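Local coordinates for SIR4-interacting protein SIF2 (Saccharomyces cerevisiae, PDB 1R5M), which antagonizes telomeric silencing in yeast and belongs to the Set3C corepressor complex, its C-terminal part being a WD40 beta-propeller, at residues A92-L100 with T125-W135. Residues are numbered along the deposited sequence; the frame is centred on the assembly and turned at random.
With SO4 (sulfate ion), chain B.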
ATOM      1  N   ALA A  92       8.035 -10.599  18.291  1.00 14.90           N
ATOM      2  CA  ALA A  92       7.133 -10.040  19.285  1.00 14.77           C
ATOM      3  C   ALA A  92       5.675 -10.077  18.861  1.00 14.99           C
ATOM      4  O   ALA A  92       5.355 -10.173  17.675  1.00 15.28           O
ATOM      5  CB  ALA A  92       7.535  -8.599  19.588  1.00 16.84           C
ATOM      6  N   GLU A  93       4.798 -10.006  19.855  1.00 14.03           N
ATOM      7  CA  GLU A  93       3.364  -9.978  19.631  1.00 14.16           C
ATOM      8  C   GLU A  93       2.934  -8.534  19.889  1.00 13.74           C
ATOM      9  O   GLU A  93       3.308  -7.939  20.903  1.00 15.24           O
ATOM     10  CB  GLU A  93       2.645 -10.920  20.603  1.00 15.69           C
ATOM     11  CG  GLU A  93       3.070 -12.375  20.481  1.00 20.30           C
ATOM     12  CD  GLU A  93       2.349 -13.288  21.459  1.00 22.63           C
ATOM     13  OE1 GLU A  93       2.679 -14.493  21.499  1.00 25.99           O
ATOM     14  OE2 GLU A  93       1.453 -12.809  22.186  1.00 23.42           O
ATOM     15  N   LEU A  94       2.171  -7.973  18.957  1.00 12.01           N
ATOM     16  CA  LEU A  94       1.680  -6.603  19.068  1.00 11.23           C
ATOM     17  C   LEU A  94       0.170  -6.730  19.234  1.00 12.13           C
ATOM     18  O   LEU A  94      -0.585  -6.677  18.261  1.00 13.01           O
ATOM     19  CB  LEU A  94       2.021  -5.824  17.796  1.00 10.43           C
ATOM     20  CG  LEU A  94       3.448  -5.990  17.255  1.00 10.77           C
ATOM     21  CD1 LEU A  94       3.609  -5.118  16.020  1.00 10.95           C
ATOM     22  CD2 LEU A  94       4.484  -5.613  18.317  1.00 10.23           C
ATOM     23  N   ARG A  95      -0.266  -6.894  20.477  1.00 12.94           N
ATOM     24  CA  ARG A  95      -1.679  -7.094  20.761  1.00 12.24           C
ATOM     25  C   ARG A  95      -2.470  -5.844  21.129  1.00 12.31           C
ATOM     26  O   ARG A  95      -1.960  -4.939  21.791  1.00 14.59           O
ATOM     27  CB  ARG A  95      -1.812  -8.140  21.875  1.00 14.79           C
ATOM     28  CG  ARG A  95      -3.170  -8.822  21.958  1.00 15.83           C
ATOM     29  CD  ARG A  95      -3.136  -9.962  22.976  1.00 17.94           C
ATOM     30  NE  ARG A  95      -2.127 -10.974  22.655  1.00 19.17           N
ATOM     31  CZ  ARG A  95      -2.309 -11.984  21.808  1.00 19.27           C
ATOM     32  NH1 ARG A  95      -3.468 -12.135  21.183  1.00 19.03           N
ATOM     33  NH2 ARG A  95      -1.329 -12.851  21.588  1.00 19.23           N
ATOM     34  N   HIS A  96      -3.719  -5.802  20.668  1.00 11.44           N
ATOM     35  CA  HIS A  96      -4.634  -4.703  20.967  1.00 10.60           C
ATOM     36  C   HIS A  96      -5.733  -5.286  21.851  1.00 11.70           C
ATOM     37  O   HIS A  96      -6.269  -6.351  21.560  1.00 12.77           O
ATOM     38  CB  HIS A  96      -5.293  -4.163  19.693  1.00 10.10           C
ATOM     39  CG  HIS A  96      -4.384  -3.357  18.819  1.00 10.61           C
ATOM     40  ND1 HIS A  96      -4.555  -2.005  18.618  1.00 10.04           N
ATOM     41  CD2 HIS A  96      -3.331  -3.722  18.049  1.00 10.92           C
ATOM     42  CE1 HIS A  96      -3.652  -1.571  17.757  1.00 10.56           C
ATOM     43  NE2 HIS A  96      -2.898  -2.594  17.395  1.00 11.14           N
ATOM     44  N   PRO A  97      -6.073  -4.610  22.951  1.00 12.55           N
ATOM     45  CA  PRO A  97      -7.133  -5.153  23.804  1.00 13.12           C
ATOM     46  C   PRO A  97      -8.478  -4.989  23.100  1.00 13.90           C
ATOM     47  O   PRO A  97      -8.612  -4.157  22.204  1.00 16.33           O
ATOM     48  CB  PRO A  97      -7.032  -4.292  25.060  1.00 14.72           C
ATOM     49  CG  PRO A  97      -6.599  -2.963  24.506  1.00 16.92           C
ATOM     50  CD  PRO A  97      -5.529  -3.359  23.507  1.00 13.02           C
ATOM     51  N   PHE A  98      -9.467  -5.794  23.470  1.00 12.88           N
ATOM     52  CA  PHE A  98     -10.780  -5.635  22.871  1.00 14.06           C
ATOM     53  C   PHE A  98     -11.416  -4.472  23.619  1.00 14.09           C
ATOM     54  O   PHE A  98     -11.148  -4.281  24.806  1.00 14.09           O
ATOM     55  CB  PHE A  98     -11.620  -6.903  23.026  1.00 16.34           C
ATOM     56  CG  PHE A  98     -11.196  -8.016  22.108  1.00 18.63           C
ATOM     57  CD1 PHE A  98     -10.160  -8.871  22.460  1.00 21.22           C
ATOM     58  CD2 PHE A  98     -11.821  -8.190  20.879  1.00 21.07           C
ATOM     59  CE1 PHE A  98      -9.749  -9.887  21.598  1.00 21.34           C
ATOM     60  CE2 PHE A  98     -11.417  -9.202  20.011  1.00 22.45           C
ATOM     61  CZ  PHE A  98     -10.378 -10.050  20.373  1.00 20.47           C
ATOM     62  N   ALA A  99     -12.238  -3.696  22.926  1.00 14.33           N
ATOM     63  CA  ALA A  99     -12.880  -2.533  23.527  1.00 16.31           C
ATOM     64  C   ALA A  99     -13.773  -2.889  24.703  1.00 17.88           C
ATOM     65  O   ALA A  99     -14.354  -3.975  24.758  1.00 16.99           O
ATOM     66  CB  ALA A  99     -13.686  -1.785  22.476  1.00 16.46           C
ATOM     67  N   LEU A 100     -13.869  -1.959  25.648  1.00 18.83           N
ATOM     68  CA  LEU A 100     -14.705  -2.147  26.822  1.00 22.09           C
ATOM     69  C   LEU A 100     -16.127  -2.321  26.307  1.00 23.00           C
ATOM     70  O   LEU A 100     -16.895  -3.132  26.826  1.00 23.76           O
ATOM     71  CB  LEU A 100     -14.621  -0.912  27.723  1.00 22.07           C
ATOM     72  CG  LEU A 100     -15.407  -0.938  29.035  1.00 22.73           C
ATOM     73  CD1 LEU A 100     -14.876  -2.040  29.935  1.00 23.47           C
ATOM     74  CD2 LEU A 100     -15.286   0.413  29.718  1.00 23.92           C
ATOM     75  N   THR A 125       0.192  -0.014  14.192  1.00  8.52           N
ATOM     76  CA  THR A 125      -0.780  -1.052  13.870  1.00  9.44           C
ATOM     77  C   THR A 125      -2.158  -0.470  14.170  1.00  9.75           C
ATOM     78  O   THR A 125      -2.333   0.265  15.149  1.00 10.21           O
ATOM     79  CB  THR A 125      -0.565  -2.348  14.700  1.00  9.94           C
ATOM     80  OG1 THR A 125      -0.599  -2.050  16.102  1.00 10.34           O
ATOM     81  CG2 THR A 125       0.770  -2.991  14.343  1.00 11.07           C
ATOM     82  N   GLY A 126      -3.120  -0.768  13.301  1.00  9.72           N
ATOM     83  CA  GLY A 126      -4.478  -0.282  13.481  1.00  9.71           C
ATOM     84  C   GLY A 126      -5.450  -1.447  13.449  1.00 10.50           C
ATOM     85  O   GLY A 126      -5.227  -2.418  12.725  1.00 10.63           O
ATOM     86  N   VAL A 127      -6.525  -1.356  14.225  1.00 10.10           N
ATOM     87  CA  VAL A 127      -7.520  -2.426  14.281  1.00 11.10           C
ATOM     88  C   VAL A 127      -8.910  -1.965  13.857  1.00 11.10           C
ATOM     89  O   VAL A 127      -9.151  -0.777  13.646  1.00 11.01           O
ATOM     90  CB  VAL A 127      -7.611  -3.043  15.700  1.00 11.12           C
ATOM     91  CG1 VAL A 127      -6.327  -3.782  16.021  1.00 12.26           C
ATOM     92  CG2 VAL A 127      -7.871  -1.949  16.742  1.00 12.93           C
ATOM     93  N   GLU A 128      -9.823  -2.923  13.729  1.00 12.11           N
ATOM     94  CA  GLU A 128     -11.186  -2.624  13.321  1.00 12.60           C
ATOM     95  C   GLU A 128     -11.906  -1.583  14.169  1.00 12.26           C
ATOM     96  O   GLU A 128     -12.703  -0.813  13.638  1.00 12.31           O
ATOM     97  CB  GLU A 128     -12.036  -3.894  13.307  1.00 16.22           C
ATOM     98  CG  GLU A 128     -11.688  -4.891  12.233  1.00 20.71           C
ATOM     99  CD  GLU A 128     -12.726  -5.990  12.151  1.00 21.89           C
ATOM    100  OE1 GLU A 128     -13.828  -5.729  11.622  1.00 26.41           O
ATOM    101  OE2 GLU A 128     -12.448  -7.105  12.630  1.00 23.37           O
ATOM    102  N   ASN A 129     -11.656  -1.556  15.478  1.00 11.43           N
ATOM    103  CA  ASN A 129     -12.361  -0.579  16.303  1.00 12.04           C
ATOM    104  C   ASN A 129     -11.816   0.838  16.185  1.00 11.59           C
ATOM    105  O   ASN A 129     -12.382   1.771  16.758  1.00 12.73           O
ATOM    106  CB  ASN A 129     -12.426  -1.016  17.782  1.00 12.39           C
ATOM    107  CG  ASN A 129     -11.084  -0.950  18.498  1.00 12.69           C
ATOM    108  OD1 ASN A 129     -10.317  -0.001  18.332  1.00 13.21           O
ATOM    109  ND2 ASN A 129     -10.814  -1.954  19.326  1.00 11.92           N
ATOM    110  N   GLY A 130     -10.725   0.996  15.434  1.00 10.40           N
ATOM    111  CA  GLY A 130     -10.149   2.314  15.225  1.00 10.77           C
ATOM    112  C   GLY A 130      -8.872   2.647  15.971  1.00  9.44           C
ATOM    113  O   GLY A 130      -8.182   3.608  15.626  1.00  9.71           O
ATOM    114  N   GLU A 131      -8.546   1.863  16.989  1.00  9.29           N
ATOM    115  CA  GLU A 131      -7.347   2.119  17.771  1.00  9.14           C
ATOM    116  C   GLU A 131      -6.048   1.926  17.004  1.00  9.85           C
ATOM    117  O   GLU A 131      -5.922   1.021  16.180  1.00  9.69           O
ATOM    118  CB  GLU A 131      -7.317   1.216  19.003  1.00  9.62           C
ATOM    119  CG  GLU A 131      -6.142   1.491  19.937  1.00 10.38           C
ATOM    120  CD  GLU A 131      -6.040   0.476  21.053  1.00 12.02           C
ATOM    121  OE1 GLU A 131      -5.820  -0.715  20.751  1.00 11.50           O
ATOM    122  OE2 GLU A 131      -6.180   0.866  22.231  1.00 11.99           O
ATOM    123  N   LEU A 132      -5.079   2.786  17.298  1.00  9.48           N
ATOM    124  CA  LEU A 132      -3.756   2.701  16.701  1.00  9.43           C
ATOM    125  C   LEU A 132      -2.767   2.517  17.848  1.00  9.74           C
ATOM    126  O   LEU A 132      -2.942   3.099  18.921  1.00 10.46           O
ATOM    127  CB  LEU A 132      -3.401   3.999  15.967  1.00  9.99           C
ATOM    128  CG  LEU A 132      -4.225   4.422  14.752  1.00  9.18           C
ATOM    129  CD1 LEU A 132      -3.906   5.879  14.421  1.00 10.90           C
ATOM    130  CD2 LEU A 132      -3.915   3.521  13.567  1.00 11.22           C
ATOM    131  N   ARG A 133      -1.752   1.689  17.633  1.00  9.05           N
ATOM    132  CA  ARG A 133      -0.701   1.490  18.624  1.00  9.30           C
ATOM    133  C   ARG A 133       0.633   1.644  17.914  1.00  9.88           C
ATOM    134  O   ARG A 133       0.779   1.254  16.747  1.00  9.91           O
ATOM    135  CB  ARG A 133      -0.812   0.120  19.304  1.00  8.77           C
ATOM    136  CG  ARG A 133      -1.939   0.099  20.324  1.00  9.34           C
ATOM    137  CD  ARG A 133      -2.125  -1.218  21.067  1.00 10.80           C
ATOM    138  NE  ARG A 133      -3.242  -1.023  21.987  1.00 11.19           N
ATOM    139  CZ  ARG A 133      -3.136  -0.951  23.310  1.00 13.22           C
ATOM    140  NH1 ARG A 133      -1.962  -1.091  23.912  1.00 12.00           N
ATOM    141  NH2 ARG A 133      -4.205  -0.643  24.028  1.00 13.86           N
ATOM    142  N   LEU A 134       1.587   2.251  18.615  1.00  8.37           N
ATOM    143  CA  LEU A 134       2.922   2.509  18.092  1.00  9.50           C
ATOM    144  C   LEU A 134       3.907   1.606  18.814  1.00 10.23           C
ATOM    145  O   LEU A 134       3.909   1.545  20.046  1.00 10.03           O
ATOM    146  CB  LEU A 134       3.290   3.975  18.333  1.00 10.82           C
ATOM    147  CG  LEU A 134       4.697   4.410  17.933  1.00 11.04           C
ATOM    148  CD1 LEU A 134       4.842   4.354  16.415  1.00 12.19           C
ATOM    149  CD2 LEU A 134       4.952   5.815  18.440  1.00 12.29           C
ATOM    150  N   TRP A 135       4.748   0.921  18.047  1.00  9.22           N
ATOM    151  CA  TRP A 135       5.716  -0.015  18.614  1.00  9.69           C
ATOM    152  C   TRP A 135       7.123   0.169  18.059  1.00  9.70           C
ATOM    153  O   TRP A 135       7.306   0.698  16.964  1.00 10.33           O
ATOM    154  CB  TRP A 135       5.298  -1.460  18.310  1.00 10.81           C
ATOM    155  CG  TRP A 135       3.823  -1.742  18.382  1.00  9.40           C
ATOM    156  CD1 TRP A 135       2.874  -1.424  17.446  1.00  9.98           C
ATOM    157  CD2 TRP A 135       3.137  -2.427  19.433  1.00 10.23           C
ATOM    158  NE1 TRP A 135       1.639  -1.874  17.854  1.00 10.27           N
ATOM    159  CE2 TRP A 135       1.771  -2.492  19.070  1.00  8.75           C
ATOM    160  CE3 TRP A 135       3.542  -2.994  20.648  1.00 10.41           C
ATOM    161  CZ2 TRP A 135       0.809  -3.103  19.880  1.00 11.07           C
ATOM    162  CZ3 TRP A 135       2.585  -3.602  21.455  1.00  9.93           C
ATOM    163  CH2 TRP A 135       1.234  -3.650  21.065  1.00 10.13           C
TER
HETATM  164  S   SO4 B1001      -3.088 -15.484  19.383  0.98 25.04           S
HETATM  165  O1  SO4 B1001      -4.162 -14.501  19.619  0.93 27.25           O
HETATM  166  O2  SO4 B1001      -3.609 -16.844  19.618  0.73 27.55           O
HETATM  167  O3  SO4 B1001      -2.612 -15.368  17.992  0.70 27.66           O
HETATM  168  O4  SO4 B1001      -1.962 -15.227  20.300  0.75 27.30           O
HETATM  169  O   HOH W   1      -8.296  -1.923  20.847  1.00 14.92           O
HETATM  170  O   HOH W   2     -12.945  -3.981  20.065  1.00 18.86           O
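His96, in the loop leaving strand 86-95, reaches across to the next propeller blade and joins Thr125 and Trp135 in the His-Ser/Thr-Trp hydrogen-bond network characteristic of WD repeats. Its NE2 lies 2.7 Å from Thr125 OG1, which also accepts the indole N-H, Trp135 NE1 to Thr125 OG1 being 2.8 Å. Thr125 holds OG1 between its backbone N and carbonyl carbon (chi1 56°), presenting the hydroxyl to both rings while its methyl turns to Leu94 CD1. At the other end of the imidazole, His96 ND1 donates to Glu131 OE1 at 2.8 Å, on the anti side of a carboxylate turned well away from the ring plane; the network's usual acceptor is an aspartate in the turn between strands. Arg133 grips the same carboxylate side-on, and its NE meets Glu131 OE1 almost straight (2.9 Å, 176°).

The imidazole is also sandwiched: Val127 CG1 sits over one face, 3.5 Å from the centroid of the His96 ring, and Arg133 CD over the opposite one. Arg133's extended chain thus supplies methylenes to the histidine before its guanidinium lays a face against Pro97 CD. Beyond this, water links Pro97 O to Asn129 ND2, while Asn129 OD1 closes an Asx turn on Glu131 N.

Trp135 offers its broad face to Leu94, whose CB stands 3.7 Å from the six-membered ring centroid. A leucine in place of Trp135 would probably leave Thr125 OG1 without its indole donor and open a gap beneath Leu94.

With both imidazole nitrogens bonded and both faces covered, His96 has little freedom to turn. The charge of Glu131, partly balanced by Arg133, probably favours a proton on ND1; bonds from both imidazole nitrogens tie the end of one blade to the next.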